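Local coordinates for protein D-alanyl-D-alanine carboxypeptidase DacB2 (Mycobacterium tuberculosis H37Rv, PDB 4RYE) that hydrolyses D-Ala-D-Ala termini as a D,D-carboxypeptidase on synthetic pentapeptides in vitro and probably trims peptidoglycan stem peptides in the cell wall, at residues A[119-124]-A[136-141]; A[50-55]-A[126-131]; A[40-45]-A[152-157]; A[67-72]-A[107-112]. All coordinates share one frame; numbering follows the deposited sequence.

Interaction 1 of 4, residues A[119-124]-A[136-141]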
loop_
_atom_site.group_PDB
_atom_site.type_symbol
_atom_site.label_atom_id
_atom_site.label_comp_id
_atom_site.label_asym_id
_atom_site.label_seq_id
_atom_site.Cartn_x
_atom_site.Cartn_y
_atom_site.Cartn_z
ATOM N N VAL A 119 -3.873 17.044 11.124
ATOM C CA VAL A 119 -2.533 16.807 11.647
ATOM C C VAL A 119 -1.941 15.537 11.057
ATOM O O VAL A 119 -0.764 15.494 10.695
ATOM C CB VAL A 119 -2.549 16.714 13.192
ATOM C CG1 VAL A 119 -1.223 16.204 13.711
ATOM C CG2 VAL A 119 -2.892 18.078 13.813
ATOM N N THR A 120 -2.762 14.502 10.926
ATOM C CA THR A 120 -2.268 13.228 10.413
ATOM C C THR A 120 -1.874 13.346 8.948
ATOM O O THR A 120 -0.842 12.813 8.517
ATOM C CB THR A 120 -3.305 12.109 10.619
ATOM O OG1 THR A 120 -3.524 11.935 12.020
ATOM C CG2 THR A 120 -2.828 10.793 10.025
ATOM N N VAL A 121 -2.683 14.069 8.185
ATOM C CA VAL A 121 -2.364 14.301 6.787
ATOM C C VAL A 121 -1.072 15.113 6.673
ATOM O O VAL A 121 -0.219 14.805 5.830
ATOM C CB VAL A 121 -3.529 14.972 6.042
ATOM C CG1 VAL A 121 -3.096 15.425 4.640
ATOM C CG2 VAL A 121 -4.704 14.001 5.958
ATOM N N ALA A 122 -0.905 16.121 7.526
ATOM C CA ALA A 122 0.351 16.885 7.516
ATOM C C ALA A 122 1.551 15.998 7.856
ATOM O O ALA A 122 2.601 16.110 7.226
ATOM C CB ALA A 122 0.288 18.067 8.456
ATOM N N LYS A 123 1.400 15.124 8.853
ATOM C CA LYS A 123 2.463 14.163 9.182
ATOM C C LYS A 123 2.775 13.179 8.053
ATOM O O LYS A 123 3.938 12.830 7.828
ATOM C CB LYS A 123 2.130 13.392 10.466
ATOM C CG LYS A 123 2.124 14.262 11.723
ATOM C CD LYS A 123 1.682 13.446 12.944
ATOM C CE LYS A 123 1.789 14.279 14.221
ATOM N NZ LYS A 123 1.330 13.519 15.419
HETATM N N MSE A 124 1.747 12.707 7.351
HETATM C CA MSE A 124 1.975 11.824 6.208
HETATM C C MSE A 124 2.763 12.529 5.098
HETATM O O MSE A 124 3.703 11.979 4.534
HETATM C CB MSE A 124 0.643 11.296 5.664
HETATM C CG MSE A 124 -0.012 10.242 6.558
HETATM SE SE MSE A 124 -1.910 10.072 6.127
HETATM C CE MSE A 124 -1.765 9.209 4.378
ATOM N N THR A 136 4.331 12.955 -4.033
ATOM C CA THR A 136 3.235 12.401 -3.250
ATOM C C THR A 136 2.571 13.445 -2.367
ATOM O O THR A 136 3.233 14.178 -1.646
ATOM C CB THR A 136 3.723 11.229 -2.408
ATOM O OG1 THR A 136 4.192 10.211 -3.297
ATOM C CG2 THR A 136 2.588 10.658 -1.569
ATOM N N HIS A 137 1.247 13.498 -2.422
ATOM C CA HIS A 137 0.498 14.424 -1.589
ATOM C C HIS A 137 -0.756 13.726 -1.102
ATOM O O HIS A 137 -1.631 13.383 -1.899
ATOM C CB HIS A 137 0.116 15.668 -2.395
ATOM C CG HIS A 137 -0.679 16.671 -1.616
ATOM N ND1 HIS A 137 -0.145 17.393 -0.569
ATOM C CD2 HIS A 137 -1.972 17.062 -1.721
ATOM C CE1 HIS A 137 -1.074 18.192 -0.067
ATOM N NE2 HIS A 137 -2.189 18.010 -0.747
ATOM N N ALA A 138 -0.833 13.496 0.205
ATOM C CA ALA A 138 -2.030 12.911 0.807
ATOM C C ALA A 138 -3.033 14.014 1.087
ATOM O O ALA A 138 -2.646 15.143 1.393
ATOM C CB ALA A 138 -1.677 12.202 2.090
ATOM N N THR A 139 -4.320 13.688 0.979
ATOM C CA THR A 139 -5.387 14.605 1.348
ATOM C C THR A 139 -6.258 14.006 2.448
ATOM O O THR A 139 -6.980 14.731 3.128
ATOM C CB THR A 139 -6.300 14.955 0.161
ATOM O OG1 THR A 139 -6.884 13.755 -0.359
ATOM C CG2 THR A 139 -5.523 15.679 -0.942
ATOM N N THR A 140 -6.208 12.681 2.598
ATOM C CA THR A 140 -6.901 11.985 3.692
ATOM C C THR A 140 -6.018 10.857 4.220
ATOM O O THR A 140 -5.146 10.366 3.506
ATOM C CB THR A 140 -8.228 11.334 3.238
ATOM O OG1 THR A 140 -7.952 10.328 2.253
ATOM C CG2 THR A 140 -9.201 12.374 2.679
ATOM N N PRO A 141 -6.247 10.432 5.470
ATOM C CA PRO A 141 -5.485 9.289 5.992
ATOM C C PRO A 141 -5.815 7.983 5.274
ATOM O O PRO A 141 -4.964 7.095 5.218
ATOM C CB PRO A 141 -5.946 9.201 7.452
ATOM C CG PRO A 141 -6.394 10.610 7.797
ATOM C CD PRO A 141 -7.009 11.130 6.526
#
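V121 makes the central contact between helix 117-130 and the returning chain at 136-141, and its two methyl groups divide the work. CG1 presses on the backbone, 3.3 Å from A138 O. CG2 turns to the other limb of the bend, where it packs on P141 CD at 3.7 Å, the valine side chain crossing the proline ring at about a right angle. Because CG1 stands anti to the backbone N (chi1 170°), both branches of V121 face the loop. One helical turn on, the selenomethionine M124 bends at chi3 (71°). This fold in its chain lays SE 3.7 Å from P141 CA and carries CE to A138 CB at 3.8 Å. T120 adds a looser touch, with CG2 4.2 Å from P141 CG. Helix 117-130 thus packs against the loop that follows it, in the helical part of a serine D,D-peptidase of the penicillin-binding type, and the M124 side chain lies about 7 Å from that of K50, the probable proton acceptor. The loop is held in shape by polar bonds around this apolar patch: A138 N donates to N125 OD1, just beyond M124 on helix 117-130, T140 OG1 engages L144 O, and T139 OG1 engages G149 O. M124 also packs on L52 and V56 of helix 50-60, while T120 OG1 bonds to G116 O, just ahead of the helix.

Interaction 2 of 4, residues A[50-55]-A[126-131]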
loop_
_atom_site.group_PDB
_atom_site.type_symbol
_atom_site.label_atom_id
_atom_site.label_comp_id
_atom_site.label_asym_id
_atom_site.label_seq_id
_atom_site.Cartn_x
_atom_site.Cartn_y
_atom_site.Cartn_z
ATOM N N LYS A 50 -2.515 4.261 2.479
ATOM C CA LYS A 50 -2.554 3.733 3.850
ATOM C C LYS A 50 -1.191 3.218 4.314
ATOM O O LYS A 50 -0.926 3.153 5.509
ATOM C CB LYS A 50 -3.611 2.626 3.995
ATOM C CG LYS A 50 -5.066 3.118 3.940
ATOM C CD LYS A 50 -6.015 1.928 4.068
ATOM C CE LYS A 50 -7.461 2.349 4.316
ATOM N NZ LYS A 50 -8.124 2.756 3.058
ATOM N N VAL A 51 -0.328 2.841 3.378
ATOM C CA VAL A 51 1.034 2.441 3.738
ATOM C C VAL A 51 1.795 3.619 4.349
ATOM O O VAL A 51 2.550 3.469 5.320
ATOM C CB VAL A 51 1.810 1.901 2.510
ATOM C CG1 VAL A 51 3.237 1.531 2.898
ATOM C CG2 VAL A 51 1.094 0.687 1.906
ATOM N N LEU A 52 1.606 4.796 3.774
ATOM C CA LEU A 52 2.203 6.009 4.310
ATOM C C LEU A 52 1.642 6.339 5.699
ATOM O O LEU A 52 2.378 6.760 6.586
ATOM C CB LEU A 52 1.967 7.168 3.345
ATOM C CG LEU A 52 2.682 8.481 3.650
ATOM C CD1 LEU A 52 4.185 8.235 3.733
ATOM C CD2 LEU A 52 2.344 9.516 2.584
ATOM N N LEU A 53 0.343 6.140 5.899
ATOM C CA LEU A 53 -0.234 6.323 7.236
ATOM C C LEU A 53 0.393 5.331 8.213
ATOM O O LEU A 53 0.732 5.690 9.339
ATOM C CB LEU A 53 -1.758 6.134 7.201
ATOM C CG LEU A 53 -2.452 6.104 8.567
ATOM C CD1 LEU A 53 -2.256 7.409 9.310
ATOM C CD2 LEU A 53 -3.938 5.802 8.388
ATOM N N ALA A 54 0.553 4.080 7.783
ATOM C CA ALA A 54 1.167 3.057 8.632
ATOM C C ALA A 54 2.580 3.441 9.085
ATOM O O ALA A 54 2.945 3.219 10.242
ATOM C CB ALA A 54 1.175 1.682 7.926
ATOM N N LEU A 55 3.374 4.003 8.177
ATOM C CA LEU A 55 4.716 4.485 8.532
ATOM C C LEU A 55 4.693 5.533 9.648
ATOM O O LEU A 55 5.497 5.484 10.578
ATOM C CB LEU A 55 5.396 5.106 7.315
ATOM C CG LEU A 55 6.127 4.194 6.342
ATOM C CD1 LEU A 55 6.555 5.018 5.130
ATOM C CD2 LEU A 55 7.329 3.562 7.022
ATOM N N ALA A 126 4.700 15.140 5.482
ATOM C CA ALA A 126 6.063 15.353 5.976
ATOM C C ALA A 126 6.912 14.084 5.840
ATOM O O ALA A 126 8.095 14.149 5.495
ATOM C CB ALA A 126 6.052 15.834 7.410
ATOM N N LYS A 127 6.309 12.937 6.119
ATOM C CA LYS A 127 7.016 11.658 6.013
ATOM C C LYS A 127 7.418 11.362 4.562
ATOM O O LYS A 127 8.557 10.958 4.291
ATOM C CB LYS A 127 6.131 10.539 6.580
ATOM C CG LYS A 127 6.706 9.128 6.460
ATOM C CD LYS A 127 8.142 9.056 6.957
ATOM C CE LYS A 127 8.292 8.101 8.104
ATOM N NZ LYS A 127 8.208 8.831 9.401
ATOM N N ALA A 128 6.494 11.571 3.629
ATOM C CA ALA A 128 6.809 11.396 2.210
ATOM C C ALA A 128 8.014 12.244 1.820
ATOM O O ALA A 128 8.922 11.772 1.128
ATOM C CB ALA A 128 5.604 11.732 1.334
ATOM N N ALA A 129 8.044 13.495 2.273
ATOM C CA ALA A 129 9.191 14.358 1.975
ATOM C C ALA A 129 10.517 13.816 2.525
ATOM O O ALA A 129 11.549 13.914 1.851
ATOM C CB ALA A 129 8.949 15.782 2.478
ATOM N N THR A 130 10.511 13.268 3.741
ATOM C CA THR A 130 11.760 12.736 4.302
ATOM C C THR A 130 12.263 11.553 3.482
ATOM O O THR A 130 13.456 11.269 3.476
ATOM C CB THR A 130 11.649 12.305 5.772
ATOM O OG1 THR A 130 10.754 11.194 5.884
ATOM C CG2 THR A 130 11.154 13.443 6.641
ATOM N N LEU A 131 11.352 10.881 2.784
ATOM C CA LEU A 131 11.704 9.722 1.962
ATOM C C LEU A 131 12.094 10.084 0.536
ATOM O O LEU A 131 12.504 9.215 -0.244
ATOM C CB LEU A 131 10.538 8.742 1.921
ATOM C CG LEU A 131 10.158 8.118 3.259
ATOM C CD1 LEU A 131 8.958 7.203 3.086
ATOM C CD2 LEU A 131 11.346 7.336 3.818
#
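K127 and L52 meet first, their side chains lying alongside and running in opposing senses where helices 50-60 and 117-130 cross. The axes of the two short helical segments approach to 10.2 Å and are almost perpendicular, at 89°, so each helix offers only a small patch to the other. Helix 50-60 begins beside the active site and carries K50, the probable proton acceptor; its L52 and L55 pack on helix 117-130. The aliphatic part of K127 makes the first touch, with CG 3.8 Å from L52 CD1. Further out, K127 CE passes L55 CB at 4.2 Å, and the ammonium group beyond it forms a salt bridge with D59 on the helix of the two leucines. A128 follows: its CB rests 4.1 Å from L52 CD2, so that L52 straddles two neighbouring residues with its two methyls. T130 turns back on its own helix, and its OG1 gives a 2.7 Å hydrogen bond to K127 O, which also accepts from L131 N. At L131 the chain reaches L55, the two side chains tip to tip with their CD1 atoms 3.8 Å apart. Between these segments the side chains therefore meet by dispersion and hydrophobic burial alone; the lysine lends its methylenes to the leucines and its charge is probably balanced by D59.

Interaction 3 of 4, residues A[40-45]-A[152-157]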
loop_
_atom_site.group_PDB
_atom_site.type_symbol
_atom_site.label_atom_id
_atom_site.label_comp_id
_atom_site.label_asym_id
_atom_site.label_seq_id
_atom_site.Cartn_x
_atom_site.Cartn_y
_atom_site.Cartn_z
ATOM N N ASN A 40 6.679 8.139 -13.236
ATOM C CA ASN A 40 6.678 9.426 -12.537
ATOM C C ASN A 40 5.421 10.261 -12.810
ATOM O O ASN A 40 5.359 11.436 -12.450
ATOM C CB ASN A 40 7.925 10.244 -12.895
ATOM C CG ASN A 40 9.215 9.523 -12.545
ATOM O OD1 ASN A 40 9.350 8.953 -11.464
ATOM N ND2 ASN A 40 10.161 9.526 -13.473
ATOM N N VAL A 41 4.427 9.657 -13.455
ATOM C CA VAL A 41 3.178 10.361 -13.748
ATOM C C VAL A 41 2.245 10.267 -12.539
ATOM O O VAL A 41 1.988 9.168 -12.036
ATOM C CB VAL A 41 2.498 9.791 -15.017
ATOM C CG1 VAL A 41 1.094 10.359 -15.181
ATOM C CG2 VAL A 41 3.348 10.084 -16.253
ATOM N N ALA A 42 1.744 11.411 -12.066
ATOM C CA ALA A 42 0.920 11.447 -10.851
ATOM C C ALA A 42 -0.515 10.996 -11.098
ATOM O O ALA A 42 -1.152 11.408 -12.067
ATOM C CB ALA A 42 0.931 12.849 -10.216
ATOM N N HIS A 43 -1.010 10.147 -10.203
ATOM C CA HIS A 43 -2.400 9.691 -10.207
ATOM C C HIS A 43 -2.834 9.565 -8.749
ATOM O O HIS A 43 -1.992 9.521 -7.853
ATOM C CB HIS A 43 -2.541 8.330 -10.912
ATOM C CG HIS A 43 -2.339 8.385 -12.394
ATOM N ND1 HIS A 43 -3.231 9.005 -13.248
ATOM C CD2 HIS A 43 -1.347 7.894 -13.178
ATOM C CE1 HIS A 43 -2.796 8.891 -14.491
ATOM N NE2 HIS A 43 -1.654 8.225 -14.476
ATOM N N PRO A 44 -4.147 9.537 -8.498
ATOM C CA PRO A 44 -4.609 9.328 -7.120
ATOM C C PRO A 44 -4.200 7.944 -6.625
ATOM O O PRO A 44 -4.255 6.984 -7.396
ATOM C CB PRO A 44 -6.136 9.430 -7.244
ATOM C CG PRO A 44 -6.349 10.304 -8.486
ATOM C CD PRO A 44 -5.248 9.874 -9.419
ATOM N N PRO A 45 -3.776 7.847 -5.360
ATOM C CA PRO A 45 -3.261 6.585 -4.826
ATOM C C PRO A 45 -4.321 5.653 -4.239
ATOM O O PRO A 45 -4.035 4.466 -4.067
ATOM C CB PRO A 45 -2.338 7.057 -3.705
ATOM C CG PRO A 45 -3.001 8.306 -3.191
ATOM C CD PRO A 45 -3.516 8.980 -4.450
ATOM N N ALA A 152 -2.381 12.446 -4.576
ATOM C CA ALA A 152 -1.515 12.068 -5.676
ATOM C C ALA A 152 -0.356 11.231 -5.197
ATOM O O ALA A 152 0.158 11.436 -4.100
ATOM C CB ALA A 152 -0.983 13.311 -6.379
ATOM N N SER A 153 0.057 10.290 -6.039
ATOM C CA SER A 153 1.369 9.662 -5.892
ATOM C C SER A 153 1.814 9.178 -7.266
ATOM O O SER A 153 1.123 9.403 -8.262
ATOM C CB SER A 153 1.333 8.510 -4.876
ATOM O OG SER A 153 2.666 8.122 -4.528
ATOM N N THR A 154 2.967 8.524 -7.329
ATOM C CA THR A 154 3.457 7.981 -8.591
ATOM C C THR A 154 3.884 6.559 -8.300
ATOM O O THR A 154 4.090 6.206 -7.130
ATOM C CB THR A 154 4.656 8.777 -9.146
ATOM O OG1 THR A 154 5.759 8.691 -8.230
ATOM C CG2 THR A 154 4.279 10.258 -9.362
ATOM N N ALA A 155 3.999 5.738 -9.339
ATOM C CA ALA A 155 4.483 4.370 -9.162
ATOM C C ALA A 155 5.849 4.384 -8.472
ATOM O O ALA A 155 6.107 3.608 -7.550
ATOM C CB ALA A 155 4.557 3.649 -10.512
ATOM N N HIS A 156 6.712 5.293 -8.911
ATOM C CA HIS A 156 8.014 5.491 -8.281
ATOM C C HIS A 156 7.892 5.825 -6.793
ATOM O O HIS A 156 8.511 5.162 -5.950
ATOM C CB HIS A 156 8.799 6.587 -9.017
ATOM C CG HIS A 156 10.023 7.041 -8.291
ATOM N ND1 HIS A 156 9.985 7.972 -7.268
ATOM C CD2 HIS A 156 11.327 6.696 -8.434
ATOM C CE1 HIS A 156 11.210 8.180 -6.819
ATOM N NE2 HIS A 156 12.042 7.422 -7.510
ATOM N N ASP A 157 7.110 6.846 -6.449
ATOM C CA ASP A 157 6.957 7.181 -5.032
ATOM C C ASP A 157 6.336 6.053 -4.208
ATOM O O ASP A 157 6.702 5.858 -3.049
ATOM C CB ASP A 157 6.126 8.456 -4.837
ATOM C CG ASP A 157 6.896 9.713 -5.172
ATOM O OD1 ASP A 157 7.985 9.601 -5.775
ATOM O OD2 ASP A 157 6.403 10.823 -4.844
HETATM O O HOH W 1 7.750 10.120 -9.276
HETATM O O HOH W 2 3.006 6.702 -12.008
#
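A single antiparallel beta bridge, leading straight into a helix N-cap, joins the loop before helix 50-60 to the start of helix 155-166, with H43 and S153 as its hydrogen-bonded pair. H43 N donates to S153 O at 3.0 Å, and S153 N returns the bond to H43 O at 2.8 Å. The A42 CA-H group adds a further contact to S153 O, 3.3 Å from CA. Past the bridge, P45 sets its CB 4.1 Å from S153 CB; the P45 side chain lies about 8 Å from that of S47, inferred to form the acyl-ester, so the bridge belongs to the framework close to the active site of this serine D,D-peptidase. On the other flank T154 is the N-cap. With OG1 between its backbone N and carbonyl carbon (chi1 63°), the hydroxyl receives D157 N in a capping bond of 2.9 Å, while CG2 is left to pack 3.5 Å from N40 O. One water links T154 OG1 to N40 OD1. A second takes A155 N as donor and itself donates to V41 O, bridging the first turn of the helix to the loop. N40 OD1 also rests against H156 CB, at the root of the ring, and H156 ND1 donates in the ring plane to D157 OD1 at 3.0 Å. The other ring nitrogen, NE2, is bonded to the carboxy terminus at L269, whereas D157 OD2 is held by T136 OG1 and S135 N.

Interaction 4 of 4, residues A[67-72]-A[107-112]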
loop_
_atom_site.group_PDB
_atom_site.type_symbol
_atom_site.label_atom_id
_atom_site.label_comp_id
_atom_site.label_asym_id
_atom_site.label_seq_id
_atom_site.Cartn_x
_atom_site.Cartn_y
_atom_site.Cartn_z
ATOM N N VAL A 67 -6.905 3.729 22.209
ATOM C CA VAL A 67 -7.730 4.904 21.992
ATOM C C VAL A 67 -9.176 4.472 22.148
ATOM O O VAL A 67 -9.514 3.317 21.876
ATOM C CB VAL A 67 -7.509 5.508 20.578
ATOM C CG1 VAL A 67 -7.970 4.542 19.497
ATOM C CG2 VAL A 67 -8.216 6.861 20.437
ATOM N N VAL A 68 -10.014 5.386 22.619
ATOM C CA VAL A 68 -11.448 5.167 22.657
ATOM C C VAL A 68 -12.032 5.787 21.403
ATOM O O VAL A 68 -11.988 7.004 21.230
ATOM C CB VAL A 68 -12.080 5.819 23.897
ATOM C CG1 VAL A 68 -13.601 5.783 23.800
ATOM C CG2 VAL A 68 -11.601 5.123 25.160
ATOM N N ALA A 69 -12.549 4.954 20.510
ATOM C CA ALA A 69 -13.092 5.461 19.259
ATOM C C ALA A 69 -14.281 6.374 19.499
ATOM O O ALA A 69 -15.138 6.095 20.346
ATOM C CB ALA A 69 -13.495 4.322 18.368
ATOM N N ASP A 70 -14.349 7.472 18.760
ATOM C CA ASP A 70 -15.545 8.308 18.852
ATOM C C ASP A 70 -16.408 8.163 17.601
ATOM O O ASP A 70 -16.025 7.471 16.656
ATOM C CB ASP A 70 -15.208 9.770 19.177
ATOM C CG ASP A 70 -14.229 10.387 18.202
ATOM O OD1 ASP A 70 -14.332 10.115 16.986
ATOM O OD2 ASP A 70 -13.354 11.158 18.657
ATOM N N VAL A 71 -17.577 8.798 17.606
ATOM C CA VAL A 71 -18.532 8.656 16.510
ATOM C C VAL A 71 -17.933 9.041 15.161
ATOM O O VAL A 71 -18.129 8.333 14.168
ATOM C CB VAL A 71 -19.831 9.447 16.787
ATOM C CG1 VAL A 71 -20.712 9.497 15.548
ATOM C CG2 VAL A 71 -20.578 8.800 17.926
ATOM N N ALA A 72 -17.179 10.137 15.133
ATOM C CA ALA A 72 -16.562 10.615 13.895
ATOM C C ALA A 72 -15.621 9.587 13.261
ATOM O O ALA A 72 -15.509 9.507 12.032
ATOM C CB ALA A 72 -15.828 11.922 14.144
ATOM N N ALA A 107 -8.206 3.641 9.588
ATOM C CA ALA A 107 -7.403 4.796 9.215
ATOM C C ALA A 107 -7.817 6.039 9.995
ATOM O O ALA A 107 -6.973 6.768 10.511
ATOM C CB ALA A 107 -7.484 5.057 7.709
ATOM N N ASN A 108 -9.111 6.305 10.068
ATOM C CA ASN A 108 -9.550 7.506 10.762
ATOM C C ASN A 108 -9.321 7.433 12.276
ATOM O O ASN A 108 -9.114 8.459 12.930
ATOM C CB ASN A 108 -11.007 7.842 10.406
ATOM C CG ASN A 108 -11.167 8.217 8.938
ATOM O OD1 ASN A 108 -10.222 8.700 8.308
ATOM N ND2 ASN A 108 -12.348 7.984 8.388
ATOM N N THR A 109 -9.337 6.223 12.826
ATOM C CA THR A 109 -9.124 6.045 14.255
ATOM C C THR A 109 -7.637 6.149 14.591
ATOM O O THR A 109 -7.266 6.654 15.648
ATOM C CB THR A 109 -9.738 4.723 14.774
ATOM O OG1 THR A 109 -11.088 4.610 14.300
ATOM C CG2 THR A 109 -9.769 4.706 16.307
ATOM N N LEU A 110 -6.784 5.693 13.680
ATOM C CA LEU A 110 -5.353 5.938 13.812
ATOM C C LEU A 110 -5.059 7.432 13.723
ATOM O O LEU A 110 -4.238 7.948 14.468
ATOM C CB LEU A 110 -4.576 5.187 12.731
ATOM C CG LEU A 110 -4.393 3.690 13.005
ATOM C CD1 LEU A 110 -3.842 2.971 11.769
ATOM C CD2 LEU A 110 -3.487 3.453 14.220
ATOM N N ALA A 111 -5.750 8.129 12.825
ATOM C CA ALA A 111 -5.563 9.572 12.690
ATOM C C ALA A 111 -5.968 10.285 13.977
ATOM O O ALA A 111 -5.362 11.284 14.355
ATOM C CB ALA A 111 -6.354 10.112 11.511
ATOM N N HIS A 112 -7.001 9.767 14.635
ATOM C CA HIS A 112 -7.415 10.237 15.958
ATOM C C HIS A 112 -6.238 10.140 16.943
ATOM O O HIS A 112 -5.897 11.132 17.601
ATOM C CB HIS A 112 -8.648 9.435 16.426
ATOM C CG HIS A 112 -9.141 9.775 17.802
ATOM N ND1 HIS A 112 -10.344 9.305 18.289
ATOM C CD2 HIS A 112 -8.595 10.510 18.802
ATOM C CE1 HIS A 112 -10.520 9.741 19.523
ATOM N NE2 HIS A 112 -9.473 10.467 19.862
#
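V67 lays a methyl on the imidazole of H112 where the end of strand 66-68, half of a two-stranded antiparallel sheet with 88-90, comes against helix 104-113. This is the tight part. CG2 stands 3.8 Å from the centroid of the H112 ring and only 6° off the ring normal, a CH-pi contact centred on one face. The other methyl, CG1, packs 3.7 Å from T109 CG2, so V67 grips two residues that lie three apart on the same side of the helix. Its chi1 of 65° makes this possible by sending CG2 anti to the backbone N and wedging CG1 between the N and the carbonyl carbon. A69 CB also lies near T109 CG2, while T109 OG1 turns to D105 O inside its own helix. Toward V68 and D70 the packing thins out to the surface: V68 turns its CB away from the helix, and just its carbonyl oxygen comes to the ring, with V68 O 3.5 Å from H112 CE1. D70 and H112 reach toward each other from opposite directions, the carboxylate only 16° from the plane of the imidazole. No hydrogen bond joins that pair; the polar end of H112 is held instead by D73, whose OD2 takes both H112 ND1 and D70 N. With two carboxylates so close, the imidazole is probably stabilised in its protonated form. The nearest approach on this looser side is D70 OD2 to H112 CE1, 3.3 Å and oblique to the ring.

Overall arrangement
Interactions 1 and 2 share helix 117-130 and lie with centres about 8 Å apart, M124 and T120 meeting L52 and L53 between them. Interaction 4, its centre about 16 Å from that of interaction 1, extends the helical region outward, with A111 touching P141 and A107 touching L53. Interaction 3, about 15 Å from interaction 1 between centres, sits toward the six-stranded sheet and is joined to interaction 1 by T136, which bonds S153 and D157. Along the chain, interaction 3 spans all the others; interaction 4 closes before interaction 1 opens, and interactions 1 and 2 interleave. Interactions 1 to 3 thus bring sequence-distant segments near the probable catalytic residues, with interaction 4 at the outer end of the helical region.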